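Long-range contact in hydrogenase maturation factor (Thermoanaerobacter tengcongensis, PDB 3VTI), which probably carries out the ATP-dependent dehydration that makes a nitrile from the carbamoyl group received from HypF during [NiFe]-hydrogenase maturation: residues 29-40 with 118-129. Numbering follows the deposited sequence.
Sequences NITLTTDSFTVK and DRIFINTSGIGV
Antiparallel pairing of strands 30-37 and 120-129 in the mixed sheet of the AIR synthase-like N-terminal domain makes this contact; the axes of these short strand segments run at 160°, close to antiparallel. The register from I30 with V129 to F37 with I122 holds eight bridges without a break, and hydrogen-bonded pairs at T31-G128, T33-G126, D35-T124 and F37-I122 supply the ladder, though I122 N to F37 O is weak at 3.4 Å. In two of these pairs the threonines T31 and T33 face glycines, G128 and G126.

On the face bearing L32, T34, S36, I127, S125 and N123, the carboxamide of N123 reaches across the strands. Its CG stands anti to the backbone N (chi1 180°), which carries ND2 over to S36 OG, 3.0 Å away at an N-H...O angle of 173°; a longer bond reaches T34 OG1, and both oxygens lie in the amide plane. T34 OG1 also shares a hydrogen bond with S125 OG, which pairs with S125 of the second subunit. An alanine at N123 would remove both amide bonds and is likely to leave the S36 hydroxyl without its donor from this strand.

Beyond the ladder, T38 CG2 sits over one face of the F121 ring, 3.9 Å from its centroid, a CH-pi contact. K40 brings NZ to D118 O at 2.8 Å, opposite I120 N across the carbonyl plane, while a water links NZ to I120 O.

The ladder runs beside the metal site: T33, on the face with D35 and F37, hydrogen-bonds through OG1 to D22 O and packs on D60, and D22 and D60 are magnesium ligands. Strands 24-26 and 66-78 flank the pair. Helices 49-60 and 83-100 pack on the F37, I122 and T124 face, and the second subunit meets the N123 face.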
loop_
_atom_site.group_PDB
_atom_site.type_symbol
_atom_site.label_atom_id
_atom_site.label_comp_id
_atom_site.label_asym_id
_atom_site.label_seq_id
_atom_site.Cartn_x
_atom_site.Cartn_y
_atom_site.Cartn_z
ATOM N N ASN C 29 11.528 -12.847 -27.257
ATOM C CA ASN C 29 12.413 -11.683 -27.309
ATOM C C ASN C 29 12.047 -10.538 -26.369
ATOM O O ASN C 29 12.866 -9.650 -26.129
ATOM C CB ASN C 29 12.516 -11.157 -28.743
ATOM C CG ASN C 29 11.244 -10.494 -29.206
ATOM O OD1 ASN C 29 10.146 -10.963 -28.920
ATOM N ND2 ASN C 29 11.385 -9.394 -29.931
ATOM N N ILE C 30 10.826 -10.535 -25.847
ATOM C CA ILE C 30 10.470 -9.497 -24.886
ATOM C C ILE C 30 10.218 -10.037 -23.476
ATOM O O ILE C 30 9.740 -11.160 -23.269
ATOM C CB ILE C 30 9.328 -8.522 -25.364
ATOM C CG1 ILE C 30 7.949 -9.172 -25.292
ATOM C CG2 ILE C 30 9.628 -7.919 -26.745
ATOM C CD1 ILE C 30 7.248 -8.925 -23.981
ATOM N N THR C 31 10.546 -9.189 -22.517
ATOM C CA THR C 31 10.547 -9.550 -21.138
ATOM C C THR C 31 9.523 -8.694 -20.366
ATOM O O THR C 31 9.211 -7.570 -20.778
ATOM C CB THR C 31 11.976 -9.419 -20.596
ATOM O OG1 THR C 31 12.101 -10.207 -19.413
ATOM C CG2 THR C 31 12.350 -7.962 -20.304
ATOM N N LEU C 32 8.983 -9.244 -19.274
ATOM C CA LEU C 32 7.943 -8.569 -18.466
ATOM C C LEU C 32 8.071 -8.848 -16.971
ATOM O O LEU C 32 8.104 -10.012 -16.545
ATOM C CB LEU C 32 6.541 -8.962 -18.940
ATOM C CG LEU C 32 5.325 -8.436 -18.172
ATOM C CD1 LEU C 32 5.173 -6.913 -18.302
ATOM C CD2 LEU C 32 4.078 -9.161 -18.651
ATOM N N THR C 33 8.127 -7.775 -16.187
ATOM C CA THR C 33 8.290 -7.869 -14.746
ATOM C C THR C 33 7.327 -6.934 -14.026
ATOM O O THR C 33 6.777 -6.003 -14.632
ATOM C CB THR C 33 9.741 -7.539 -14.329
ATOM O OG1 THR C 33 9.890 -7.683 -12.909
ATOM C CG2 THR C 33 10.119 -6.117 -14.746
ATOM N N THR C 34 7.111 -7.185 -12.739
ATOM C CA THR C 34 6.383 -6.250 -11.901
ATOM C C THR C 34 6.912 -6.288 -10.478
ATOM O O THR C 34 7.329 -7.332 -10.009
ATOM C CB THR C 34 4.853 -6.493 -11.917
ATOM O OG1 THR C 34 4.201 -5.427 -11.211
ATOM C CG2 THR C 34 4.491 -7.831 -11.271
ATOM N N ASP C 35 6.903 -5.143 -9.807
ATOM C CA ASP C 35 7.266 -5.074 -8.398
ATOM C C ASP C 35 6.545 -3.938 -7.677
ATOM O O ASP C 35 6.339 -2.865 -8.230
ATOM C CB ASP C 35 8.776 -4.916 -8.234
ATOM C CG ASP C 35 9.281 -5.490 -6.923
ATOM O OD1 ASP C 35 8.476 -6.094 -6.195
ATOM O OD2 ASP C 35 10.486 -5.356 -6.621
ATOM N N SER C 36 6.158 -4.199 -6.433
ATOM C CA SER C 36 5.606 -3.165 -5.554
ATOM C C SER C 36 6.699 -2.660 -4.628
ATOM O O SER C 36 7.670 -3.373 -4.361
ATOM C CB SER C 36 4.428 -3.697 -4.737
ATOM O OG SER C 36 3.308 -3.948 -5.564
ATOM N N PHE C 37 6.538 -1.429 -4.154
ATOM C CA PHE C 37 7.551 -0.772 -3.338
ATOM C C PHE C 37 6.916 -0.116 -2.118
ATOM O O PHE C 37 6.110 0.812 -2.237
ATOM C CB PHE C 37 8.326 0.227 -4.192
ATOM C CG PHE C 37 9.099 -0.427 -5.302
ATOM C CD1 PHE C 37 10.436 -0.776 -5.120
ATOM C CD2 PHE C 37 8.478 -0.739 -6.511
ATOM C CE1 PHE C 37 11.148 -1.404 -6.118
ATOM C CE2 PHE C 37 9.184 -1.371 -7.516
ATOM C CZ PHE C 37 10.527 -1.703 -7.323
ATOM N N THR C 38 7.278 -0.622 -0.946
ATOM C CA THR C 38 6.572 -0.309 0.292
ATOM C C THR C 38 7.537 0.177 1.379
ATOM O O THR C 38 7.216 0.165 2.560
ATOM C CB THR C 38 5.804 -1.547 0.801
ATOM O OG1 THR C 38 6.720 -2.633 0.964
ATOM C CG2 THR C 38 4.730 -1.968 -0.189
ATOM N N VAL C 39 8.717 0.617 0.955
ATOM C CA VAL C 39 9.788 1.045 1.847
ATOM C C VAL C 39 9.373 2.214 2.764
ATOM O O VAL C 39 8.764 3.179 2.313
ATOM C CB VAL C 39 11.045 1.428 1.017
ATOM C CG1 VAL C 39 10.788 2.692 0.187
ATOM C CG2 VAL C 39 12.264 1.611 1.905
ATOM N N LYS C 40 9.692 2.086 4.053
ATOM C CA LYS C 40 9.648 3.199 5.004
ATOM C C LYS C 40 11.028 3.320 5.663
ATOM O O LYS C 40 11.583 2.315 6.128
ATOM C CB LYS C 40 8.560 3.005 6.070
ATOM C CG LYS C 40 7.111 3.178 5.583
ATOM C CD LYS C 40 6.923 4.442 4.743
ATOM C CE LYS C 40 5.472 4.686 4.394
ATOM N NZ LYS C 40 4.836 3.557 3.685
ATOM N N ASP C 118 -0.305 3.589 4.621
ATOM C CA ASP C 118 0.721 4.447 5.215
ATOM C C ASP C 118 1.383 5.297 4.121
ATOM O O ASP C 118 2.365 4.889 3.499
ATOM C CB ASP C 118 1.762 3.620 5.990
ATOM C CG ASP C 118 2.653 4.475 6.914
ATOM O OD1 ASP C 118 2.339 5.659 7.156
ATOM O OD2 ASP C 118 3.678 3.946 7.412
ATOM N N ARG C 119 0.800 6.470 3.885
ATOM C CA ARG C 119 1.364 7.514 3.028
ATOM C C ARG C 119 1.289 7.228 1.529
ATOM O O ARG C 119 0.495 7.860 0.834
ATOM C CB ARG C 119 2.795 7.870 3.440
ATOM C CG ARG C 119 2.973 8.411 4.858
ATOM C CD ARG C 119 4.458 8.431 5.124
ATOM N NE ARG C 119 4.824 8.760 6.489
ATOM C CZ ARG C 119 5.492 7.959 7.321
ATOM N NH1 ARG C 119 5.869 6.747 6.948
ATOM N NH2 ARG C 119 5.773 8.385 8.551
ATOM N N ILE C 120 2.106 6.292 1.032
ATOM C CA ILE C 120 2.180 6.006 -0.408
ATOM C C ILE C 120 2.888 4.686 -0.746
ATOM O O ILE C 120 3.987 4.415 -0.253
ATOM C CB ILE C 120 2.854 7.184 -1.189
ATOM C CG1 ILE C 120 2.875 6.923 -2.701
ATOM C CG2 ILE C 120 4.262 7.470 -0.653
ATOM C CD1 ILE C 120 3.145 8.165 -3.536
ATOM N N PHE C 121 2.241 3.865 -1.573
ATOM C CA PHE C 121 2.900 2.721 -2.219
ATOM C C PHE C 121 2.965 2.941 -3.719
ATOM O O PHE C 121 2.116 3.626 -4.294
ATOM C CB PHE C 121 2.178 1.395 -1.941
ATOM C CG PHE C 121 2.102 1.029 -0.485
ATOM C CD1 PHE C 121 3.181 1.246 0.365
ATOM C CD2 PHE C 121 0.960 0.443 0.030
ATOM C CE1 PHE C 121 3.113 0.909 1.697
ATOM C CE2 PHE C 121 0.885 0.100 1.366
ATOM C CZ PHE C 121 1.956 0.336 2.203
ATOM N N ILE C 122 3.978 2.355 -4.348
ATOM C CA ILE C 122 4.132 2.429 -5.787
ATOM C C ILE C 122 4.402 1.045 -6.380
ATOM O O ILE C 122 5.241 0.288 -5.875
ATOM C CB ILE C 122 5.257 3.417 -6.187
ATOM C CG1 ILE C 122 4.972 4.810 -5.607
ATOM C CG2 ILE C 122 5.391 3.506 -7.702
ATOM C CD1 ILE C 122 6.204 5.693 -5.462
ATOM N N ASN C 123 3.685 0.721 -7.451
ATOM C CA ASN C 123 4.002 -0.445 -8.249
ATOM C C ASN C 123 4.508 -0.043 -9.622
ATOM O O ASN C 123 3.959 0.861 -10.252
ATOM C CB ASN C 123 2.796 -1.375 -8.389
ATOM C CG ASN C 123 3.112 -2.604 -9.230
ATOM O OD1 ASN C 123 3.193 -2.527 -10.456
ATOM N ND2 ASN C 123 3.331 -3.736 -8.570
ATOM N N THR C 124 5.547 -0.717 -10.092
ATOM C CA THR C 124 6.010 -0.510 -11.448
ATOM C C THR C 124 6.094 -1.836 -12.179
ATOM O O THR C 124 6.499 -2.850 -11.589
ATOM C CB THR C 124 7.392 0.199 -11.505
ATOM O OG1 THR C 124 8.312 -0.440 -10.614
ATOM C CG2 THR C 124 7.262 1.650 -11.115
ATOM N N SER C 125 5.692 -1.834 -13.449
ATOM C CA SER C 125 5.964 -2.968 -14.337
ATOM C C SER C 125 6.897 -2.530 -15.450
ATOM O O SER C 125 6.989 -1.338 -15.762
ATOM C CB SER C 125 4.678 -3.546 -14.924
ATOM O OG SER C 125 3.763 -3.872 -13.891
ATOM N N GLY C 126 7.583 -3.491 -16.057
ATOM C CA GLY C 126 8.584 -3.166 -17.051
ATOM C C GLY C 126 8.572 -4.098 -18.234
ATOM O O GLY C 126 8.285 -5.289 -18.088
ATOM N N ILE C 127 8.889 -3.540 -19.404
ATOM C CA ILE C 127 9.077 -4.303 -20.627
ATOM C C ILE C 127 10.486 -4.063 -21.148
ATOM O O ILE C 127 10.926 -2.923 -21.276
ATOM C CB ILE C 127 7.995 -3.952 -21.688
ATOM C CG1 ILE C 127 6.790 -4.858 -21.504
ATOM C CG2 ILE C 127 8.503 -4.105 -23.121
ATOM C CD1 ILE C 127 5.644 -4.514 -22.400
ATOM N N GLY C 128 11.195 -5.145 -21.438
ATOM C CA GLY C 128 12.509 -5.057 -22.073
ATOM C C GLY C 128 12.618 -5.962 -23.286
ATOM O O GLY C 128 11.810 -6.871 -23.463
ATOM N N VAL C 129 13.618 -5.709 -24.125
ATOM C CA VAL C 129 13.869 -6.536 -25.302
ATOM C C VAL C 129 15.231 -7.220 -25.172
ATOM O O VAL C 129 16.230 -6.581 -24.832
ATOM C CB VAL C 129 13.738 -5.722 -26.632
ATOM C CG1 VAL C 129 14.843 -4.672 -26.753
ATOM C CG2 VAL C 129 13.736 -6.640 -27.858
HETATM O O HOH W 1 6.076 3.027 1.401
#